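PDB 5OLC: galactonate dehydratase from Zobellia galactanivorans, which belongs to the enolase superfamily, joining an N-terminal domain of the mandelate racemase and muconate lactonizing enzyme type to an enolase-like C-terminal barrel domain. Local coordinates for residues 12-17 with 73-78; 249-254 with 273-278. One frame throughout, in Å; residues are numbered along the deposited sequence.

Contact 1 of 2, residues 12-17 with 73-78; sequences KKIEPY and FLLGKE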
ATOM      1  N   LYS A  12     -49.226   1.720  17.034  1.00 53.11           N
ATOM      2  CA  LYS A  12     -50.367   0.805  17.121  1.00 54.21           C
ATOM      3  C   LYS A  12     -50.532  -0.012  15.809  1.00 60.11           C
ATOM      4  O   LYS A  12     -50.761  -1.229  15.894  1.00 60.18           O
ATOM      5  CB  LYS A  12     -51.683   1.474  17.603  1.00 56.66           C
ATOM      6  CG  LYS A  12     -52.520   2.249  16.583  1.00 67.07           C
ATOM      7  CD  LYS A  12     -53.988   2.291  17.015  1.00 70.64           C
ATOM      8  CE  LYS A  12     -54.911   2.895  15.980  1.00 83.51           C
ATOM      9  NZ  LYS A  12     -54.870   4.389  15.947  1.00 95.50           N
ATOM     10  N   LYS A  13     -50.343   0.629  14.620  1.00 56.39           N
ATOM     11  CA  LYS A  13     -50.478  -0.072  13.348  1.00 56.10           C
ATOM     12  C   LYS A  13     -49.576   0.445  12.188  1.00 61.90           C
ATOM     13  O   LYS A  13     -49.683   1.611  11.771  1.00 61.91           O
ATOM     14  CB  LYS A  13     -51.965  -0.125  12.905  1.00 57.55           C
ATOM     15  CG  LYS A  13     -52.639   1.204  12.557  1.00 52.07           C
ATOM     16  CD  LYS A  13     -54.153   1.061  12.605  1.00 56.34           C
ATOM     17  CE  LYS A  13     -54.875   2.193  11.920  1.00 60.29           C
ATOM     18  NZ  LYS A  13     -56.017   2.711  12.730  1.00 68.97           N
ATOM     19  N   ILE A  14     -48.728  -0.477  11.637  1.00 57.99           N
ATOM     20  CA  ILE A  14     -47.890  -0.244  10.445  1.00 56.96           C
ATOM     21  C   ILE A  14     -48.695  -0.830   9.263  1.00 57.60           C
ATOM     22  O   ILE A  14     -49.096  -1.991   9.319  1.00 56.13           O
ATOM     23  CB  ILE A  14     -46.444  -0.854  10.538  1.00 59.94           C
ATOM     24  CG1 ILE A  14     -45.682  -0.384  11.801  1.00 59.33           C
ATOM     25  CG2 ILE A  14     -45.627  -0.525   9.272  1.00 60.84           C
ATOM     26  CD1 ILE A  14     -44.730  -1.395  12.352  1.00 60.02           C
ATOM     27  N   GLU A  15     -48.956  -0.018   8.218  1.00 53.29           N
ATOM     28  CA  GLU A  15     -49.757  -0.448   7.069  1.00 52.23           C
ATOM     29  C   GLU A  15     -49.073  -0.248   5.711  1.00 54.73           C
ATOM     30  O   GLU A  15     -49.155   0.840   5.132  1.00 52.98           O
ATOM     31  CB  GLU A  15     -51.143   0.216   7.082  1.00 54.07           C
ATOM     32  CG  GLU A  15     -52.111  -0.417   8.075  1.00 71.21           C
ATOM     33  CD  GLU A  15     -53.272   0.424   8.581  1.00 95.93           C
ATOM     34  OE1 GLU A  15     -53.483   1.553   8.078  1.00 85.05           O
ATOM     35  OE2 GLU A  15     -53.975  -0.058   9.498  1.00 94.85           O
ATOM     36  N   PRO A  16     -48.448  -1.319   5.155  1.00 51.91           N
ATOM     37  CA  PRO A  16     -47.833  -1.198   3.822  1.00 51.34           C
ATOM     38  C   PRO A  16     -48.847  -1.308   2.678  1.00 54.20           C
ATOM     39  O   PRO A  16     -49.760  -2.116   2.741  1.00 53.20           O
ATOM     40  CB  PRO A  16     -46.803  -2.322   3.815  1.00 53.50           C
ATOM     41  CG  PRO A  16     -47.347  -3.361   4.764  1.00 57.55           C
ATOM     42  CD  PRO A  16     -48.282  -2.685   5.714  1.00 53.41           C
ATOM     43  N   TYR A  17     -48.715  -0.462   1.659  1.00 52.52           N
ATOM     44  CA  TYR A  17     -49.614  -0.457   0.507  1.00 53.70           C
ATOM     45  C   TYR A  17     -48.820  -0.471  -0.771  1.00 58.39           C
ATOM     46  O   TYR A  17     -47.972   0.402  -0.969  1.00 57.60           O
ATOM     47  CB  TYR A  17     -50.538   0.769   0.492  1.00 56.26           C
ATOM     48  CG  TYR A  17     -51.328   0.993   1.765  1.00 60.82           C
ATOM     49  CD1 TYR A  17     -52.442   0.211   2.065  1.00 63.67           C
ATOM     50  CD2 TYR A  17     -51.007   2.030   2.636  1.00 61.88           C
ATOM     51  CE1 TYR A  17     -53.184   0.420   3.230  1.00 64.81           C
ATOM     52  CE2 TYR A  17     -51.745   2.252   3.802  1.00 63.05           C
ATOM     53  CZ  TYR A  17     -52.833   1.442   4.096  1.00 70.11           C
ATOM     54  OH  TYR A  17     -53.566   1.631   5.244  1.00 68.95           O
ATOM     55  N   PHE A  73     -41.963  -6.727  15.664  1.00 51.24           N
ATOM     56  CA  PHE A  73     -41.002  -6.136  16.622  1.00 51.22           C
ATOM     57  C   PHE A  73     -41.004  -4.594  16.676  1.00 54.15           C
ATOM     58  O   PHE A  73     -40.083  -3.990  17.251  1.00 51.55           O
ATOM     59  CB  PHE A  73     -39.568  -6.644  16.390  1.00 53.73           C
ATOM     60  CG  PHE A  73     -39.382  -7.805  15.452  1.00 56.76           C
ATOM     61  CD1 PHE A  73     -39.427  -9.113  15.922  1.00 60.64           C
ATOM     62  CD2 PHE A  73     -39.097  -7.594  14.112  1.00 60.41           C
ATOM     63  CE1 PHE A  73     -39.231 -10.189  15.060  1.00 61.82           C
ATOM     64  CE2 PHE A  73     -38.891  -8.671  13.251  1.00 63.86           C
ATOM     65  CZ  PHE A  73     -38.971  -9.962  13.728  1.00 61.81           C
ATOM     66  N   LEU A  74     -42.032  -3.956  16.082  1.00 51.28           N
ATOM     67  CA  LEU A  74     -42.138  -2.498  16.071  1.00 50.80           C
ATOM     68  C   LEU A  74     -43.390  -1.972  16.785  1.00 57.35           C
ATOM     69  O   LEU A  74     -43.406  -0.827  17.243  1.00 58.23           O
ATOM     70  CB  LEU A  74     -42.069  -1.935  14.636  1.00 49.50           C
ATOM     71  CG  LEU A  74     -40.745  -1.954  13.900  1.00 51.53           C
ATOM     72  CD1 LEU A  74     -40.886  -1.302  12.571  1.00 51.34           C
ATOM     73  CD2 LEU A  74     -39.658  -1.239  14.651  1.00 49.92           C
ATOM     74  N   LEU A  75     -44.435  -2.799  16.844  1.00 53.72           N
ATOM     75  CA  LEU A  75     -45.716  -2.491  17.477  1.00 53.10           C
ATOM     76  C   LEU A  75     -45.539  -2.402  19.013  1.00 57.47           C
ATOM     77  O   LEU A  75     -44.846  -3.241  19.618  1.00 55.23           O
ATOM     78  CB  LEU A  75     -46.719  -3.616  17.099  1.00 52.38           C
ATOM     79  CG  LEU A  75     -47.755  -3.381  15.976  1.00 54.58           C
ATOM     80  CD1 LEU A  75     -47.170  -2.707  14.749  1.00 53.61           C
ATOM     81  CD2 LEU A  75     -48.369  -4.669  15.570  1.00 55.33           C
ATOM     82  N   GLY A  76     -46.150  -1.367  19.602  1.00 55.53           N
ATOM     83  CA  GLY A  76     -46.098  -1.089  21.039  1.00 55.87           C
ATOM     84  C   GLY A  76     -44.819  -0.416  21.514  1.00 59.98           C
ATOM     85  O   GLY A  76     -44.470  -0.449  22.705  1.00 59.93           O
ATOM     86  N   LYS A  77     -44.120   0.209  20.575  1.00 55.49           N
ATOM     87  CA  LYS A  77     -42.870   0.899  20.813  1.00 54.66           C
ATOM     88  C   LYS A  77     -43.016   2.333  20.341  1.00 58.23           C
ATOM     89  O   LYS A  77     -43.760   2.615  19.386  1.00 56.40           O
ATOM     90  CB  LYS A  77     -41.702   0.175  20.100  1.00 56.29           C
ATOM     91  CG  LYS A  77     -41.095  -0.969  20.924  1.00 60.30           C
ATOM     92  CD  LYS A  77     -41.045  -2.303  20.186  1.00 63.14           C
ATOM     93  CE  LYS A  77     -40.302  -3.338  20.999  1.00 67.24           C
ATOM     94  NZ  LYS A  77     -40.027  -4.580  20.229  1.00 73.17           N
ATOM     95  N   GLU A  78     -42.269   3.229  21.015  1.00 54.59           N
ATOM     96  CA  GLU A  78     -42.232   4.679  20.842  1.00 53.39           C
ATOM     97  C   GLU A  78     -41.547   5.117  19.551  1.00 51.80           C
ATOM     98  O   GLU A  78     -40.427   4.704  19.260  1.00 50.11           O
ATOM     99  CB  GLU A  78     -41.590   5.337  22.081  1.00 55.31           C
ATOM    100  CG  GLU A  78     -42.112   4.784  23.404  1.00 69.60           C
ATOM    101  CD  GLU A  78     -41.352   3.634  24.060  1.00104.67           C
ATOM    102  OE1 GLU A  78     -41.213   2.548  23.441  1.00 99.21           O
ATOM    103  OE2 GLU A  78     -40.986   3.792  25.248  1.00101.70           O
TER

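Contact 2 of 2, residues 249-254 with 273-278; sequences PISGGE and IAQPDI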
ATOM      1  N   PRO A 249     -17.445  14.887 -14.206  1.00 60.19           N
ATOM      2  CA  PRO A 249     -17.538  14.285 -12.861  1.00 58.87           C
ATOM      3  C   PRO A 249     -18.347  12.995 -12.829  1.00 58.49           C
ATOM      4  O   PRO A 249     -19.325  12.864 -13.558  1.00 57.88           O
ATOM      5  CB  PRO A 249     -18.175  15.388 -12.020  1.00 60.75           C
ATOM      6  CG  PRO A 249     -17.891  16.631 -12.763  1.00 65.29           C
ATOM      7  CD  PRO A 249     -17.985  16.254 -14.202  1.00 61.10           C
ATOM      8  N   ILE A 250     -17.887  12.019 -12.033  1.00 51.64           N
ATOM      9  CA  ILE A 250     -18.471  10.677 -11.946  1.00 49.43           C
ATOM     10  C   ILE A 250     -19.395  10.543 -10.741  1.00 52.34           C
ATOM     11  O   ILE A 250     -18.982  10.784  -9.606  1.00 50.70           O
ATOM     12  CB  ILE A 250     -17.352   9.585 -11.999  1.00 51.08           C
ATOM     13  CG1 ILE A 250     -16.426   9.737 -13.253  1.00 50.28           C
ATOM     14  CG2 ILE A 250     -17.902   8.163 -11.866  1.00 50.83           C
ATOM     15  CD1 ILE A 250     -17.080   9.679 -14.695  1.00 51.35           C
ATOM     16  N   SER A 251     -20.656  10.184 -11.018  1.00 50.22           N
ATOM     17  CA  SER A 251     -21.725   9.981 -10.041  1.00 51.03           C
ATOM     18  C   SER A 251     -21.987   8.507  -9.855  1.00 57.27           C
ATOM     19  O   SER A 251     -21.838   7.737 -10.806  1.00 56.76           O
ATOM     20  CB  SER A 251     -23.010  10.630 -10.527  1.00 54.23           C
ATOM     21  OG  SER A 251     -23.255  11.850  -9.854  1.00 62.51           O
ATOM     22  N   GLY A 252     -22.419   8.133  -8.654  1.00 55.59           N
ATOM     23  CA  GLY A 252     -22.733   6.743  -8.347  1.00 56.30           C
ATOM     24  C   GLY A 252     -23.102   6.497  -6.907  1.00 61.13           C
ATOM     25  O   GLY A 252     -22.795   7.308  -6.036  1.00 60.42           O
ATOM     26  N   GLY A 253     -23.756   5.374  -6.663  1.00 59.48           N
ATOM     27  CA  GLY A 253     -24.163   4.988  -5.323  1.00 59.82           C
ATOM     28  C   GLY A 253     -25.633   4.678  -5.222  1.00 65.88           C
ATOM     29  O   GLY A 253     -26.090   4.326  -4.134  1.00 66.31           O
ATOM     30  N   GLU A 254     -26.394   4.804  -6.350  1.00 62.89           N
ATOM     31  CA  GLU A 254     -27.828   4.473  -6.405  1.00 62.53           C
ATOM     32  C   GLU A 254     -28.002   3.132  -5.696  1.00 66.70           C
ATOM     33  O   GLU A 254     -28.741   3.036  -4.722  1.00 66.93           O
ATOM     34  CB  GLU A 254     -28.283   4.260  -7.857  1.00 64.04           C
ATOM     35  CG  GLU A 254     -28.551   5.491  -8.698  1.00 76.83           C
ATOM     36  CD  GLU A 254     -29.289   5.160  -9.986  1.00 99.76           C
ATOM     37  OE1 GLU A 254     -28.910   5.717 -11.042  1.00 91.63           O
ATOM     38  OE2 GLU A 254     -30.231   4.331  -9.947  1.00 94.05           O
ATOM     39  N   ILE A 273     -19.528  12.643  -6.884  1.00 50.52           N
ATOM     40  CA  ILE A 273     -20.859  12.841  -6.269  1.00 50.44           C
ATOM     41  C   ILE A 273     -21.425  11.499  -5.829  1.00 55.13           C
ATOM     42  O   ILE A 273     -21.540  10.592  -6.657  1.00 53.97           O
ATOM     43  CB  ILE A 273     -21.872  13.513  -7.251  1.00 53.32           C
ATOM     44  CG1 ILE A 273     -21.349  14.816  -7.867  1.00 53.83           C
ATOM     45  CG2 ILE A 273     -23.220  13.723  -6.594  1.00 53.94           C
ATOM     46  CD1 ILE A 273     -21.195  14.746  -9.302  1.00 64.66           C
ATOM     47  N   ALA A 274     -21.835  11.389  -4.552  1.00 53.67           N
ATOM     48  CA  ALA A 274     -22.451  10.175  -4.009  1.00 54.09           C
ATOM     49  C   ALA A 274     -23.968  10.337  -4.086  1.00 57.92           C
ATOM     50  O   ALA A 274     -24.486  11.373  -3.670  1.00 57.90           O
ATOM     51  CB  ALA A 274     -22.015   9.961  -2.572  1.00 55.00           C
ATOM     52  N   GLN A 275     -24.680   9.341  -4.645  1.00 53.99           N
ATOM     53  CA  GLN A 275     -26.121   9.448  -4.830  1.00 53.29           C
ATOM     54  C   GLN A 275     -26.916   8.379  -4.070  1.00 60.38           C
ATOM     55  O   GLN A 275     -27.531   7.527  -4.716  1.00 60.13           O
ATOM     56  CB  GLN A 275     -26.491   9.484  -6.337  1.00 53.61           C
ATOM     57  CG  GLN A 275     -25.874  10.661  -7.082  1.00 46.40           C
ATOM     58  CD  GLN A 275     -26.615  11.117  -8.314  1.00 63.92           C
ATOM     59  OE1 GLN A 275     -26.011  11.365  -9.360  1.00 53.32           O
ATOM     60  NE2 GLN A 275     -27.916  11.355  -8.195  1.00 64.44           N
ATOM     61  N   PRO A 276     -26.979   8.407  -2.712  1.00 59.86           N
ATOM     62  CA  PRO A 276     -27.812   7.406  -2.011  1.00 60.43           C
ATOM     63  C   PRO A 276     -29.304   7.721  -2.143  1.00 66.84           C
ATOM     64  O   PRO A 276     -29.682   8.897  -2.138  1.00 67.91           O
ATOM     65  CB  PRO A 276     -27.370   7.503  -0.540  1.00 61.50           C
ATOM     66  CG  PRO A 276     -26.448   8.653  -0.457  1.00 66.09           C
ATOM     67  CD  PRO A 276     -26.375   9.363  -1.764  1.00 61.67           C
ATOM     68  N   ASP A 277     -30.149   6.689  -2.274  1.00 62.62           N
ATOM     69  CA  ASP A 277     -31.590   6.905  -2.311  1.00 62.54           C
ATOM     70  C   ASP A 277     -32.072   6.705  -0.876  1.00 64.65           C
ATOM     71  O   ASP A 277     -31.805   5.656  -0.273  1.00 63.99           O
ATOM     72  CB  ASP A 277     -32.296   5.941  -3.284  1.00 65.02           C
ATOM     73  CG  ASP A 277     -33.755   6.287  -3.567  1.00 77.17           C
ATOM     74  OD1 ASP A 277     -34.581   6.222  -2.620  1.00 76.72           O
ATOM     75  OD2 ASP A 277     -34.078   6.586  -4.741  1.00 83.66           O
ATOM     76  N   ILE A 278     -32.744   7.726  -0.314  1.00 60.04           N
ATOM     77  CA  ILE A 278     -33.226   7.711   1.075  1.00 59.32           C
ATOM     78  C   ILE A 278     -34.073   6.475   1.343  1.00 63.39           C
ATOM     79  O   ILE A 278     -33.813   5.762   2.306  1.00 63.34           O
ATOM     80  CB  ILE A 278     -33.920   9.050   1.464  1.00 62.27           C
ATOM     81  CG1 ILE A 278     -32.905  10.233   1.430  1.00 63.12           C
ATOM     82  CG2 ILE A 278     -34.577   8.969   2.833  1.00 61.88           C
ATOM     83  CD1 ILE A 278     -33.348  11.468   0.694  1.00 67.35           C
TER

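Contact 1 of 2, residues 12-17 with 73-78
I14 reaches from strand 11-22 to L74 and L75, the first two residues of a type II beta turn spanning L74 to K77; a mainly apolar seam thus joins an outer strand, within this chain, of the three-stranded antiparallel N-terminal sheet to the loop between helices 60-70 and 82-93. CG1 of I14 stands beside the backbone N (chi1 -54°), with CD1 carried outward to the turn. That methyl lies 3.5 Å from CB of L74 and 3.7 Å from CD1 of L75. The two leucines meet it differently: the side chain of L74 runs across that of I14 at about a right angle, whereas L75 slants past it, and L75 CD1 also lies alongside I14 CG1. L74 continues inward onto L85 of helix 82-93, and I14 onto I67 of helix 60-70, so the seam is buried on that side.

Toward the exposed side, polar backbone replaces the methyl contacts. K12 and K13 form a classic beta bulge, both facing T45 of the adjoining strand 36-46. The carbonyl O of K12 approaches CG of L75 at 3.7 Å, a van der Waals contact. G76 adopts a positive phi (79°) within the turn, and its backbone bonds to I11, just ahead of K12. K77, the last residue of the turn, sends its NZ back to the carbonyl O of F73, a 3.0 Å hydrogen bond entering from above the carbonyl plane.

Contact 2 of 2, residues 249-254 with 273-278
S251 and I273, paired across two parallel strands of the barrel, send their side chains to the same face of the sheet, and the serine hydroxyl lies against the isoleucine: OG of S251 is 3.4 Å from CB of I273 and 3.6 Å from its CD1. With I273 CG1 beside the backbone N (chi1 -53°), the next torsion turns CD1 toward P249, whose CB it meets at 4.1 Å. The aliphatic part of Q275 comes to S251 from a different direction, its CG 4.0 Å from OG of S251, so the small hydroxyl is flanked by one branched and one extended side chain.

Backbone bonds fix this register. N of I273 makes a weak bond to O of I250, N of G252 donates to O of I273 at 3.3 Å, and N of Q275 reaches O of G252 at 3.1 Å. G253 then turns out of the strand at a phi of 126°, and its N bonds to E229.

The unit is the beta-alpha-beta crossover characteristic of a TIM barrel. W226 of the neighbouring strand 224-228 touches S251 and I273, which share a face, and also Q275; K210 of a second subunit packs on I273. On the opposite face A274 packs against F262 and F266 of the connecting helix 258-267, while D277 stands at the N-cap position of helix 278-281, its OD1 taking a weak hydrogen bond from C279 N.

Followed from the N terminus, the chain lays down strand 11-22, adds strands 36-46 and 51-56 and helix 60-70, and then returns in residues 73-78 to close contact 1 round 55 intervening residues. It enters the barrel domain well after that. There contact 2 closes a much shorter circuit of 18 residues, from one parallel strand through a helix to the next. The two are in series, neither nested nor crossed, and fall in different domain families. The centres of contacts 1 and 2 lie about 31 Å apart, and the nearest atoms of contacts 1 and 2 about 14 Å apart. Contact 1 ties the edge of the N-terminal sheet to the loop between two helices; contact 2 joins successive strands deep in the chain.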